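Local coordinates for protein 273aa long hypothetical dTDP-4-dehydrorhamnose reductase (Sulfolobus tokodaii, PDB 2GGS) that probably reduces dTDP-4-dehydrorhamnose to dTDP-rhamnose and binds the cofactor NADPH in a Rossmann-type domain, at residues T68-C73 with N128-S133; T107-D112 with K243-S248; Y180-S185 with H206-R211. One frame throughout, in Å; residues are numbered along the deposited sequence.

How the contacts relate
Contacts 1 and 2 both touch the bound NADPH and each other, their centres about 11 Å apart. Asn128 ND2 probably hydrogen-bonds to Lys243 O at 2.8 Å, Asp71 OD1 forms a salt bridge with Arg244 NH1 at 2.9 Å, and Thr107 OG1 packs 3.5 Å from Tyr130 CE2. Contact 3, centred about 12 Å from contact 2, touches it in turn: Asp247 OD2 meets Arg211 NE in a salt bridge of 2.8 Å, and Tyr246 O probably accepts from Tyr180 N at 2.8 Å. Segment 243-248 therefore touches both segments of contact 1 and both of contact 3. Contacts 1 and 3 stay about 10 Å apart at their nearest atoms. In contact 3 the Tyr181 side chain lies about 6 Å from NADPH.

Contact 1 (T68-C73 with N128-S133); sequences TDVDKC and NYYGLS. With NDP (NADPH dihydro-nicotinamide-adenine-dinucleotide phosphate), chain C.
Thr68 places its CA 3.8 Å from CE1 of Tyr130, and both side chains go on to reach NADPH. Rotated between the backbone N and the carbonyl carbon (chi1 65°), OG1 of Thr68 donates to the phosphate oxygen O1A at 2.9 Å, while CG2 packs against the cofactor's pyrophosphate bridge and nicotinamide ribose. Asp69 then caps helix 70-75: its OD1 accepts from Lys72 N in a nearly straight bond (171°), met from above the carboxylate plane. Val70 crosses Tyr130 at about a right angle, CG2 lying 3.9 Å from CD2 of that ring. Val70 O accepts a hydrogen bond from a water at 2.7 Å, and the same water accepts from Tyr130 N at 2.8 Å, joining the two helix starts. Cys73 closes the segment, with CB 3.9 Å from CB of Tyr130 and SG at the ring's edge, 80° off the normal. Tyr130 OH hydrogen-bonds to ribose O2D of NADPH at 2.8 Å. A phenylalanine here would probably leave ribose O2D without its phenolic partner. Tyr130 and Lys134, four positions apart, match the tyrosine-lysine signature of short-chain dehydrogenases. The chemistry thus divides the work: one water joins the two backbones, Val70, Cys73 and Thr68 border the ring, and hydroxyls from both segments hold phosphate and ribose.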
loop_
_atom_site.group_PDB
_atom_site.type_symbol
_atom_site.label_atom_id
_atom_site.label_comp_id
_atom_site.label_asym_id
_atom_site.label_seq_id
_atom_site.Cartn_x
_atom_site.Cartn_y
_atom_site.Cartn_z
ATOM N N THR A 68 2.739 8.522 0.294
ATOM C CA THR A 68 3.414 7.466 -0.459
ATOM C C THR A 68 4.420 7.934 -1.523
ATOM O O THR A 68 5.003 7.108 -2.230
ATOM C CB THR A 68 2.362 6.534 -1.127
ATOM O OG1 THR A 68 1.645 7.287 -2.101
ATOM C CG2 THR A 68 1.372 5.981 -0.088
ATOM N N ASP A 69 4.600 9.249 -1.656
ATOM C CA ASP A 69 5.652 9.784 -2.525
ATOM C C ASP A 69 6.982 9.625 -1.806
ATOM O O ASP A 69 7.301 10.346 -0.834
ATOM C CB ASP A 69 5.384 11.251 -2.871
ATOM C CG ASP A 69 6.408 11.825 -3.859
ATOM O OD1 ASP A 69 7.631 11.525 -3.780
ATOM O OD2 ASP A 69 5.962 12.613 -4.725
ATOM N N VAL A 70 7.754 8.646 -2.253
ATOM C CA VAL A 70 8.987 8.269 -1.591
ATOM C C VAL A 70 10.007 9.412 -1.486
ATOM O O VAL A 70 10.636 9.606 -0.436
ATOM C CB VAL A 70 9.594 7.001 -2.241
ATOM C CG1 VAL A 70 10.944 6.676 -1.642
ATOM C CG2 VAL A 70 8.599 5.853 -2.121
ATOM N N ASP A 71 10.152 10.195 -2.560
ATOM C CA ASP A 71 11.165 11.253 -2.549
ATOM C C ASP A 71 10.741 12.414 -1.681
ATOM O O ASP A 71 11.565 12.979 -0.968
ATOM C CB ASP A 71 11.480 11.699 -3.965
ATOM C CG ASP A 71 12.073 10.581 -4.771
ATOM O OD1 ASP A 71 13.163 10.095 -4.390
ATOM O OD2 ASP A 71 11.396 10.143 -5.727
ATOM N N LYS A 72 9.449 12.707 -1.700
ATOM C CA LYS A 72 8.888 13.718 -0.812
ATOM C C LYS A 72 9.091 13.328 0.649
ATOM O O LYS A 72 9.495 14.162 1.456
ATOM C CB LYS A 72 7.422 13.940 -1.107
ATOM C CG LYS A 72 7.239 14.869 -2.302
ATOM C CD LYS A 72 5.799 15.348 -2.465
ATOM C CE LYS A 72 5.675 16.218 -3.723
ATOM N NZ LYS A 72 6.517 15.711 -4.851
ATOM N N CYS A 73 8.874 12.043 0.980
ATOM C CA CYS A 73 9.105 11.582 2.365
ATOM C C CYS A 73 10.561 11.814 2.813
ATOM O O CYS A 73 10.814 12.016 4.003
ATOM C CB CYS A 73 8.740 10.090 2.548
ATOM S SG CYS A 73 7.024 9.699 2.503
ATOM N N ASN A 128 15.155 4.144 3.300
ATOM C CA ASN A 128 14.627 5.451 2.957
ATOM C C ASN A 128 13.615 5.872 4.011
ATOM O O ASN A 128 13.119 4.999 4.757
ATOM C CB ASN A 128 14.034 5.479 1.531
ATOM C CG ASN A 128 12.988 4.394 1.300
ATOM O OD1 ASN A 128 11.984 4.305 2.008
ATOM N ND2 ASN A 128 13.226 3.564 0.291
ATOM N N TYR A 129 13.316 7.175 4.084
ATOM C CA TYR A 129 12.421 7.666 5.137
ATOM C C TYR A 129 10.945 7.238 4.945
ATOM O O TYR A 129 10.210 7.101 5.924
ATOM C CB TYR A 129 12.576 9.181 5.407
ATOM C CG TYR A 129 11.983 9.452 6.765
ATOM C CD1 TYR A 129 12.648 9.017 7.919
ATOM C CD2 TYR A 129 10.705 10.014 6.896
ATOM C CE1 TYR A 129 12.066 9.179 9.196
ATOM C CE2 TYR A 129 10.114 10.164 8.182
ATOM C CZ TYR A 129 10.819 9.755 9.309
ATOM O OH TYR A 129 10.238 9.855 10.565
ATOM N N TYR A 130 10.502 7.027 3.713
ATOM C CA TYR A 130 9.178 6.479 3.518
ATOM C C TYR A 130 9.109 5.143 4.275
ATOM O O TYR A 130 8.203 4.924 5.092
ATOM C CB TYR A 130 8.885 6.264 2.020
ATOM C CG TYR A 130 7.664 5.418 1.778
ATOM C CD1 TYR A 130 6.386 5.879 2.074
ATOM C CD2 TYR A 130 7.794 4.118 1.265
ATOM C CE1 TYR A 130 5.256 5.088 1.839
ATOM C CE2 TYR A 130 6.664 3.297 1.052
ATOM C CZ TYR A 130 5.409 3.785 1.337
ATOM O OH TYR A 130 4.289 3.021 1.102
ATOM N N GLY A 131 10.082 4.271 4.009
ATOM C CA GLY A 131 10.169 2.971 4.704
ATOM C C GLY A 131 10.244 3.063 6.231
ATOM O O GLY A 131 9.554 2.336 6.961
ATOM N N LEU A 132 11.069 3.980 6.726
ATOM C CA LEU A 132 11.211 4.167 8.181
ATOM C C LEU A 132 9.925 4.704 8.799
ATOM O O LEU A 132 9.462 4.181 9.817
ATOM C CB LEU A 132 12.403 5.095 8.502
ATOM C CG LEU A 132 12.584 5.239 10.034
ATOM C CD1 LEU A 132 12.662 3.894 10.786
ATOM C CD2 LEU A 132 13.820 6.097 10.336
ATOM N N SER A 133 9.360 5.772 8.222
ATOM C CA SER A 133 8.079 6.276 8.748
ATOM C C SER A 133 7.011 5.179 8.772
ATOM O O SER A 133 6.282 5.048 9.758
ATOM C CB SER A 133 7.577 7.539 8.007
ATOM O OG SER A 133 7.349 7.279 6.638
HETATM P PA NDP C . -2.306 6.505 -2.431
HETATM O O1A NDP C . -1.177 7.443 -2.540
HETATM O O2A NDP C . -3.026 6.277 -3.707
HETATM O O5B NDP C . -3.359 6.972 -1.350
HETATM C C5B NDP C . -2.939 7.634 -0.170
HETATM C C4B NDP C . -4.198 7.876 0.622
HETATM O O4B NDP C . -3.807 8.410 1.889
HETATM C C3B NDP C . -5.167 8.830 -0.058
HETATM O O3B NDP C . -6.470 8.346 0.126
HETATM C C2B NDP C . -4.955 10.111 0.759
HETATM O O2B NDP C . -6.143 10.843 0.751
HETATM C C1B NDP C . -4.676 9.507 2.128
HETATM N N9A NDP C . -4.008 10.471 3.008
HETATM C C8A NDP C . -2.734 10.940 2.900
HETATM N N7A NDP C . -2.522 11.838 3.904
HETATM C C5A NDP C . -3.655 11.925 4.622
HETATM C C6A NDP C . -4.012 12.689 5.739
HETATM N N6A NDP C . -3.154 13.626 6.233
HETATM N N1A NDP C . -5.290 12.545 6.206
HETATM C C2A NDP C . -6.224 11.679 5.650
HETATM N N3A NDP C . -5.868 10.946 4.543
HETATM C C4A NDP C . -4.615 11.083 4.053
HETATM O O3 NDP C . -1.632 5.189 -1.765
HETATM P PN NDP C . -1.955 3.641 -2.122
HETATM O O1N NDP C . -3.365 3.345 -2.244
HETATM O O2N NDP C . -1.011 3.366 -3.230
HETATM O O5D NDP C . -1.328 2.949 -0.822
HETATM C C5D NDP C . -2.176 2.356 0.156
HETATM C C4D NDP C . -1.377 1.825 1.339
HETATM O O4D NDP C . -0.478 0.851 0.861
HETATM C C3D NDP C . -0.532 2.873 2.059
HETATM O O3D NDP C . -0.524 2.450 3.396
HETATM C C2D NDP C . 0.841 2.712 1.457
HETATM O O2D NDP C . 1.836 3.181 2.352
HETATM C C1D NDP C . 0.854 1.175 1.267
HETATM N N1N NDP C . 1.821 0.787 0.233
HETATM C C2N NDP C . 1.777 1.451 -0.963
HETATM C C3N NDP C . 2.516 1.027 -2.058
HETATM C C7N NDP C . 2.421 1.794 -3.337
HETATM O O7N NDP C . 3.340 1.511 -4.367
HETATM N N7N NDP C . 1.489 2.734 -3.479
HETATM C C4N NDP C . 3.417 -0.190 -1.956
HETATM C C5N NDP C . 3.429 -0.838 -0.592
HETATM C C6N NDP C . 2.619 -0.322 0.428
HETATM P P2B NDP C . -6.343 12.189 -0.199
HETATM O O1X NDP C . -7.811 12.327 -0.218
HETATM O O2X NDP C . -5.735 11.933 -1.537
HETATM O O3X NDP C . -5.627 13.403 0.448
HETATM O O HOH W 1 11.806 8.051 1.478
#

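Contact 2 (T107-D112 with K243-S248); sequences TDYVFD and KRPYDS. With NDP (NADPH dihydro-nicotinamide-adenine-dinucleotide phosphate), chain C.
Asp108 OD2 is gripped twice: Ser248 OG donates to it at 2.7 Å, approaching 50° out of the carboxylate plane, and Ser152 OG is a second hydrogen-bonding partner. Ser248 OG sits between its backbone N and carbonyl carbon (chi1 64°), which turns it to Asp108. Two bonds thus hold OD2 and limit the rotation of the carboxylate.

The larger apolar element is Tyr109 against Pro245. The proline lies across one face of the ring, CD standing 3.8 Å from the centroid and only 6° off the normal, which meets the geometry of a CH-pi contact. Pro245 CG sits slightly to one side, 3.6 Å from Tyr109 CD1. At the ring's edge is Ser248 OG, so this serine touches both the carboxylate and the aromatic neighbour. Farther along the phenol, Arg244 CG comes 3.5 Å from Tyr109 OH; the arginine's charged end leads away to Asp71 and Trp240.

Pro245 CB also packs 3.7 Å from the carbonyl oxygen of Asp112. Asp112 O accepts a hydrogen bond from a water at 2.6 Å, and this water bridges Asp112, the last residue of 107-112, to the backbone N of Tyr246 beside Pro245.

Toward the cofactor, Thr107 OG1 accepts from Tyr109 N at 3.1 Å, an ST turn, and lies 3.5 Å from nicotinamide atom C5N. A threonine at the end of strand 101-107, beside the nicotinamide and Tyr130, is the placement expected for the Ser/Thr site of a Rossmann-fold short-chain dehydrogenase.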
loop_
_atom_site.group_PDB
_atom_site.type_symbol
_atom_site.label_atom_id
_atom_site.label_comp_id
_atom_site.label_asym_id
_atom_site.label_seq_id
_atom_site.Cartn_x
_atom_site.Cartn_y
_atom_site.Cartn_z
ATOM N N THR A 107 4.358 -1.779 4.044
ATOM C CA THR A 107 5.151 -1.727 2.799
ATOM C C THR A 107 6.393 -2.619 2.821
ATOM O O THR A 107 7.051 -2.785 3.849
ATOM C CB THR A 107 5.553 -0.246 2.454
ATOM O OG1 THR A 107 6.347 -0.212 1.253
ATOM C CG2 THR A 107 6.337 0.399 3.615
ATOM N N ASP A 108 6.746 -3.119 1.633
ATOM C CA ASP A 108 7.995 -3.807 1.386
ATOM C C ASP A 108 9.237 -2.924 1.574
ATOM O O ASP A 108 10.331 -3.434 1.793
ATOM C CB ASP A 108 7.959 -4.447 -0.027
ATOM C CG ASP A 108 7.822 -3.436 -1.156
ATOM O OD1 ASP A 108 7.206 -2.351 -0.971
ATOM O OD2 ASP A 108 8.315 -3.742 -2.270
ATOM N N TYR A 109 9.065 -1.579 1.522
ATOM C CA TYR A 109 10.192 -0.666 1.763
ATOM C C TYR A 109 10.613 -0.584 3.244
ATOM O O TYR A 109 11.540 0.128 3.576
ATOM C CB TYR A 109 9.916 0.755 1.196
ATOM C CG TYR A 109 10.044 0.853 -0.306
ATOM C CD1 TYR A 109 10.016 -0.317 -1.121
ATOM C CD2 TYR A 109 10.225 2.088 -0.933
ATOM C CE1 TYR A 109 10.145 -0.230 -2.512
ATOM C CE2 TYR A 109 10.343 2.180 -2.341
ATOM C CZ TYR A 109 10.301 1.015 -3.111
ATOM O OH TYR A 109 10.406 1.065 -4.496
ATOM N N VAL A 110 9.936 -1.306 4.138
ATOM C CA VAL A 110 10.532 -1.461 5.480
ATOM C C VAL A 110 11.784 -2.341 5.471
ATOM O O VAL A 110 12.497 -2.346 6.462
ATOM C CB VAL A 110 9.560 -1.999 6.573
ATOM C CG1 VAL A 110 8.264 -1.131 6.679
ATOM C CG2 VAL A 110 9.247 -3.502 6.363
ATOM N N PHE A 111 12.032 -3.092 4.385
ATOM C CA PHE A 111 13.238 -3.972 4.299
ATOM C C PHE A 111 14.388 -3.317 3.538
ATOM O O PHE A 111 14.154 -2.434 2.701
ATOM C CB PHE A 111 12.858 -5.311 3.653
ATOM C CG PHE A 111 11.822 -6.074 4.436
ATOM C CD1 PHE A 111 12.171 -6.719 5.627
ATOM C CD2 PHE A 111 10.491 -6.139 3.991
ATOM C CE1 PHE A 111 11.200 -7.408 6.383
ATOM C CE2 PHE A 111 9.519 -6.860 4.703
ATOM C CZ PHE A 111 9.867 -7.487 5.910
ATOM N N ASP A 112 15.624 -3.769 3.812
ATOM C CA ASP A 112 16.780 -3.072 3.241
ATOM C C ASP A 112 17.042 -3.471 1.788
ATOM O O ASP A 112 17.756 -2.781 1.071
ATOM C CB ASP A 112 18.046 -3.153 4.124
ATOM C CG ASP A 112 18.545 -4.550 4.340
ATOM O OD1 ASP A 112 18.271 -5.418 3.501
ATOM O OD2 ASP A 112 19.301 -4.754 5.334
ATOM N N LYS A 243 17.013 6.468 -1.622
ATOM C CA LYS A 243 17.539 5.186 -2.096
ATOM C C LYS A 243 16.396 4.185 -2.077
ATOM O O LYS A 243 15.605 4.197 -1.134
ATOM C CB LYS A 243 18.659 4.705 -1.198
ATOM C CG LYS A 243 19.986 5.463 -1.359
ATOM C CD LYS A 243 20.785 5.575 -0.031
ATOM C CE LYS A 243 20.454 6.852 0.806
ATOM N NZ LYS A 243 20.559 8.136 0.024
ATOM N N ARG A 244 16.267 3.377 -3.130
ATOM C CA ARG A 244 15.277 2.269 -3.146
ATOM C C ARG A 244 15.972 0.966 -2.783
ATOM O O ARG A 244 17.125 0.776 -3.156
ATOM C CB ARG A 244 14.629 2.145 -4.532
ATOM C CG ARG A 244 13.358 2.978 -4.757
ATOM C CD ARG A 244 13.570 4.470 -4.526
ATOM N NE ARG A 244 12.398 5.214 -4.997
ATOM C CZ ARG A 244 12.374 6.549 -5.106
ATOM N NH1 ARG A 244 13.449 7.260 -4.761
ATOM N NH2 ARG A 244 11.286 7.168 -5.542
ATOM N N PRO A 245 15.271 0.056 -2.069
ATOM C CA PRO A 245 15.842 -1.277 -1.789
ATOM C C PRO A 245 16.049 -2.052 -3.084
ATOM O O PRO A 245 15.221 -1.994 -3.980
ATOM C CB PRO A 245 14.781 -1.951 -0.885
ATOM C CG PRO A 245 13.503 -1.195 -1.165
ATOM C CD PRO A 245 13.925 0.225 -1.476
ATOM N N TYR A 246 17.183 -2.737 -3.196
ATOM C CA TYR A 246 17.490 -3.512 -4.417
ATOM C C TYR A 246 16.461 -4.598 -4.753
ATOM O O TYR A 246 15.949 -4.634 -5.864
ATOM C CB TYR A 246 18.874 -4.143 -4.322
ATOM C CG TYR A 246 19.205 -4.970 -5.542
ATOM C CD1 TYR A 246 19.391 -4.360 -6.785
ATOM C CD2 TYR A 246 19.287 -6.351 -5.463
ATOM C CE1 TYR A 246 19.676 -5.119 -7.925
ATOM C CE2 TYR A 246 19.573 -7.124 -6.598
ATOM C CZ TYR A 246 19.772 -6.488 -7.816
ATOM O OH TYR A 246 20.078 -7.226 -8.948
ATOM N N ASP A 247 16.168 -5.459 -3.795
ATOM C CA ASP A 247 15.172 -6.507 -3.956
ATOM C C ASP A 247 14.249 -6.491 -2.764
ATOM O O ASP A 247 14.553 -7.088 -1.718
ATOM C CB ASP A 247 15.820 -7.894 -4.100
ATOM C CG ASP A 247 14.811 -8.965 -4.406
ATOM O OD1 ASP A 247 13.595 -8.715 -4.229
ATOM O OD2 ASP A 247 15.201 -10.071 -4.854
ATOM N N SER A 248 13.118 -5.815 -2.917
ATOM C CA SER A 248 12.140 -5.749 -1.797
ATOM C C SER A 248 10.991 -6.745 -2.002
ATOM O O SER A 248 9.950 -6.694 -1.344
ATOM C CB SER A 248 11.645 -4.301 -1.639
ATOM O OG SER A 248 10.932 -3.895 -2.778
HETATM P PA NDP C . -2.306 6.505 -2.431
HETATM O O1A NDP C . -1.177 7.443 -2.540
HETATM O O2A NDP C . -3.026 6.277 -3.707
HETATM O O5B NDP C . -3.359 6.972 -1.350
HETATM C C5B NDP C . -2.939 7.634 -0.170
HETATM C C4B NDP C . -4.198 7.876 0.622
HETATM O O4B NDP C . -3.807 8.410 1.889
HETATM C C3B NDP C . -5.167 8.830 -0.058
HETATM O O3B NDP C . -6.470 8.346 0.126
HETATM C C2B NDP C . -4.955 10.111 0.759
HETATM O O2B NDP C . -6.143 10.843 0.751
HETATM C C1B NDP C . -4.676 9.507 2.128
HETATM N N9A NDP C . -4.008 10.471 3.008
HETATM C C8A NDP C . -2.734 10.940 2.900
HETATM N N7A NDP C . -2.522 11.838 3.904
HETATM C C5A NDP C . -3.655 11.925 4.622
HETATM C C6A NDP C . -4.012 12.689 5.739
HETATM N N6A NDP C . -3.154 13.626 6.233
HETATM N N1A NDP C . -5.290 12.545 6.206
HETATM C C2A NDP C . -6.224 11.679 5.650
HETATM N N3A NDP C . -5.868 10.946 4.543
HETATM C C4A NDP C . -4.615 11.083 4.053
HETATM O O3 NDP C . -1.632 5.189 -1.765
HETATM P PN NDP C . -1.955 3.641 -2.122
HETATM O O1N NDP C . -3.365 3.345 -2.244
HETATM O O2N NDP C . -1.011 3.366 -3.230
HETATM O O5D NDP C . -1.328 2.949 -0.822
HETATM C C5D NDP C . -2.176 2.356 0.156
HETATM C C4D NDP C . -1.377 1.825 1.339
HETATM O O4D NDP C . -0.478 0.851 0.861
HETATM C C3D NDP C . -0.532 2.873 2.059
HETATM O O3D NDP C . -0.524 2.450 3.396
HETATM C C2D NDP C . 0.841 2.712 1.457
HETATM O O2D NDP C . 1.836 3.181 2.352
HETATM C C1D NDP C . 0.854 1.175 1.267
HETATM N N1N NDP C . 1.821 0.787 0.233
HETATM C C2N NDP C . 1.777 1.451 -0.963
HETATM C C3N NDP C . 2.516 1.027 -2.058
HETATM C C7N NDP C . 2.421 1.794 -3.337
HETATM O O7N NDP C . 3.340 1.511 -4.367
HETATM N N7N NDP C . 1.489 2.734 -3.479
HETATM C C4N NDP C . 3.417 -0.190 -1.956
HETATM C C5N NDP C . 3.429 -0.838 -0.592
HETATM C C6N NDP C . 2.619 -0.322 0.428
HETATM P P2B NDP C . -6.343 12.189 -0.199
HETATM O O1X NDP C . -7.811 12.327 -0.218
HETATM O O2X NDP C . -5.735 11.933 -1.537
HETATM O O3X NDP C . -5.627 13.403 0.448
HETATM O O HOH W 2 19.229 -2.760 -1.081
#

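Contact 3 (Y180-S185 with H206-R211); sequences YYSPIS and HVAGER
Stacking joins Tyr180 and Arg211: the guanidinium lies flat on the ring, centres 3.7 Å apart and planes at 12°, a cation-pi contact with Arg211 CZ 3.4 Å from Tyr180 CD2. An extended chain, with CG of Arg211 anti to the backbone N (chi1 175°), brings the group there, and NH2 rests over the ring centre. NE of Arg211 also forms a salt bridge with Asp247, which holds the group in place over the ring.

Hydrogen bonding is carried by the backbone, between the end of strand 203-206 and the small antiparallel pair 180-181 and 212-213. Gly209 N donates to Ser182 O at 2.8 Å (158°). Pro183 O accepts from a water at 2.7 Å that itself accepts from Glu210 N. Weaker CA-H...O contacts run from Arg211 CA to Tyr181 O, 3.3 Å, and from Gly209 CA to Pro183 O, 3.4 Å. A CB on Gly209 would collide with Pro183 O.

Apolar packing occupies the inner end, where Ile184 CD1 approaches Val207 CG1 at 4.2 Å, backed by helix 186-199.

The chemistry thus grades from apolar beside that helix, through a backbone-bonded join, to an exposed guanidinium held by a ring face and a carboxylate.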
loop_
_atom_site.group_PDB
_atom_site.type_symbol
_atom_site.label_atom_id
_atom_site.label_comp_id
_atom_site.label_asym_id
_atom_site.label_seq_id
_atom_site.Cartn_x
_atom_site.Cartn_y
_atom_site.Cartn_z
ATOM N N TYR A 180 14.194 -5.514 -7.867
ATOM C CA TYR A 180 13.048 -6.455 -7.887
ATOM C C TYR A 180 12.048 -5.844 -6.927
ATOM O O TYR A 180 12.444 -5.392 -5.840
ATOM C CB TYR A 180 13.476 -7.837 -7.518
ATOM C CG TYR A 180 14.498 -8.371 -8.512
ATOM C CD1 TYR A 180 15.827 -8.041 -8.370
ATOM C CD2 TYR A 180 14.109 -9.195 -9.576
ATOM C CE1 TYR A 180 16.765 -8.481 -9.257
ATOM C CE2 TYR A 180 15.071 -9.678 -10.508
ATOM C CZ TYR A 180 16.395 -9.310 -10.316
ATOM O OH TYR A 180 17.390 -9.760 -11.173
ATOM N N TYR A 181 10.769 -5.987 -7.200
ATOM C CA TYR A 181 9.767 -6.157 -6.170
ATOM C C TYR A 181 8.581 -7.058 -6.483
ATOM O O TYR A 181 8.700 -7.942 -7.335
ATOM C CB TYR A 181 9.295 -4.667 -5.954
ATOM C CG TYR A 181 8.497 -4.008 -7.120
ATOM C CD1 TYR A 181 8.775 -4.302 -8.476
ATOM C CD2 TYR A 181 7.508 -3.058 -6.852
ATOM C CE1 TYR A 181 8.050 -3.730 -9.521
ATOM C CE2 TYR A 181 6.788 -2.442 -7.891
ATOM C CZ TYR A 181 7.055 -2.782 -9.227
ATOM O OH TYR A 181 6.304 -2.205 -10.234
ATOM N N SER A 182 7.438 -6.852 -5.808
ATOM C CA SER A 182 6.317 -7.752 -5.978
ATOM C C SER A 182 4.971 -7.005 -6.228
ATOM O O SER A 182 4.067 -7.043 -5.395
ATOM C CB SER A 182 6.199 -8.702 -4.759
ATOM O OG SER A 182 6.337 -7.985 -3.579
ATOM N N PRO A 183 4.842 -6.381 -7.405
ATOM C CA PRO A 183 3.713 -5.474 -7.636
ATOM C C PRO A 183 2.372 -6.219 -7.621
ATOM O O PRO A 183 2.257 -7.317 -8.187
ATOM C CB PRO A 183 4.002 -4.902 -9.031
ATOM C CG PRO A 183 4.883 -5.975 -9.702
ATOM C CD PRO A 183 5.753 -6.444 -8.571
ATOM N N ILE A 184 1.368 -5.636 -6.970
ATOM C CA ILE A 184 0.021 -6.163 -6.949
ATOM C C ILE A 184 -0.921 -5.052 -7.379
ATOM O O ILE A 184 -0.714 -3.880 -7.002
ATOM C CB ILE A 184 -0.321 -6.710 -5.510
ATOM C CG1 ILE A 184 -1.689 -7.429 -5.442
ATOM C CG2 ILE A 184 -0.150 -5.551 -4.408
ATOM C CD1 ILE A 184 -1.901 -8.152 -4.111
ATOM N N SER A 185 -1.934 -5.373 -8.175
ATOM C CA SER A 185 -2.943 -4.357 -8.524
ATOM C C SER A 185 -3.743 -3.984 -7.304
ATOM O O SER A 185 -3.973 -4.807 -6.404
ATOM C CB SER A 185 -3.904 -4.807 -9.612
ATOM O OG SER A 185 -4.630 -5.947 -9.186
ATOM N N HIS A 206 1.961 -11.021 4.750
ATOM C CA HIS A 206 2.400 -10.446 3.466
ATOM C C HIS A 206 1.416 -10.780 2.383
ATOM O O HIS A 206 1.103 -11.965 2.159
ATOM C CB HIS A 206 3.782 -10.961 3.058
ATOM C CG HIS A 206 4.888 -10.420 3.902
ATOM N ND1 HIS A 206 6.201 -10.787 3.738
ATOM C CD2 HIS A 206 4.865 -9.535 4.936
ATOM C CE1 HIS A 206 6.947 -10.142 4.627
ATOM N NE2 HIS A 206 6.163 -9.345 5.334
ATOM N N VAL A 207 0.926 -9.766 1.681
ATOM C CA VAL A 207 0.030 -9.992 0.541
ATOM C C VAL A 207 0.553 -9.128 -0.631
ATOM O O VAL A 207 0.295 -7.931 -0.683
ATOM C CB VAL A 207 -1.464 -9.652 0.852
ATOM C CG1 VAL A 207 -2.340 -9.985 -0.329
ATOM C CG2 VAL A 207 -1.981 -10.376 2.105
ATOM N N ALA A 208 1.299 -9.736 -1.561
ATOM C CA ALA A 208 1.832 -9.018 -2.720
ATOM C C ALA A 208 1.985 -9.943 -3.932
ATOM O O ALA A 208 1.562 -11.107 -3.875
ATOM C CB ALA A 208 3.162 -8.354 -2.381
ATOM N N GLY A 209 2.556 -9.411 -5.004
ATOM C CA GLY A 209 2.578 -10.100 -6.300
ATOM C C GLY A 209 3.773 -11.030 -6.435
ATOM O O GLY A 209 4.439 -11.328 -5.485
ATOM N N GLU A 210 4.020 -11.500 -7.651
ATOM C CA GLU A 210 5.189 -12.339 -7.921
ATOM C C GLU A 210 6.414 -11.440 -8.072
ATOM O O GLU A 210 6.319 -10.305 -8.574
ATOM C CB GLU A 210 4.959 -13.125 -9.224
ATOM C CG GLU A 210 3.772 -14.056 -9.200
ATOM C CD GLU A 210 4.182 -15.486 -8.872
ATOM O OE1 GLU A 210 3.279 -16.332 -8.742
ATOM O OE2 GLU A 210 5.397 -15.754 -8.708
ATOM N N ARG A 211 7.571 -11.935 -7.628
ATOM C CA ARG A 211 8.831 -11.196 -7.763
ATOM C C ARG A 211 9.151 -10.904 -9.243
ATOM O O ARG A 211 9.138 -11.820 -10.065
ATOM C CB ARG A 211 9.975 -11.994 -7.147
ATOM C CG ARG A 211 11.388 -11.366 -7.342
ATOM C CD ARG A 211 12.421 -12.268 -6.607
ATOM N NE ARG A 211 13.790 -11.766 -6.658
ATOM C CZ ARG A 211 14.639 -11.960 -7.667
ATOM N NH1 ARG A 211 14.274 -12.669 -8.725
ATOM N NH2 ARG A 211 15.875 -11.469 -7.588
HETATM O O HOH W 3 2.287 -9.657 -9.561
#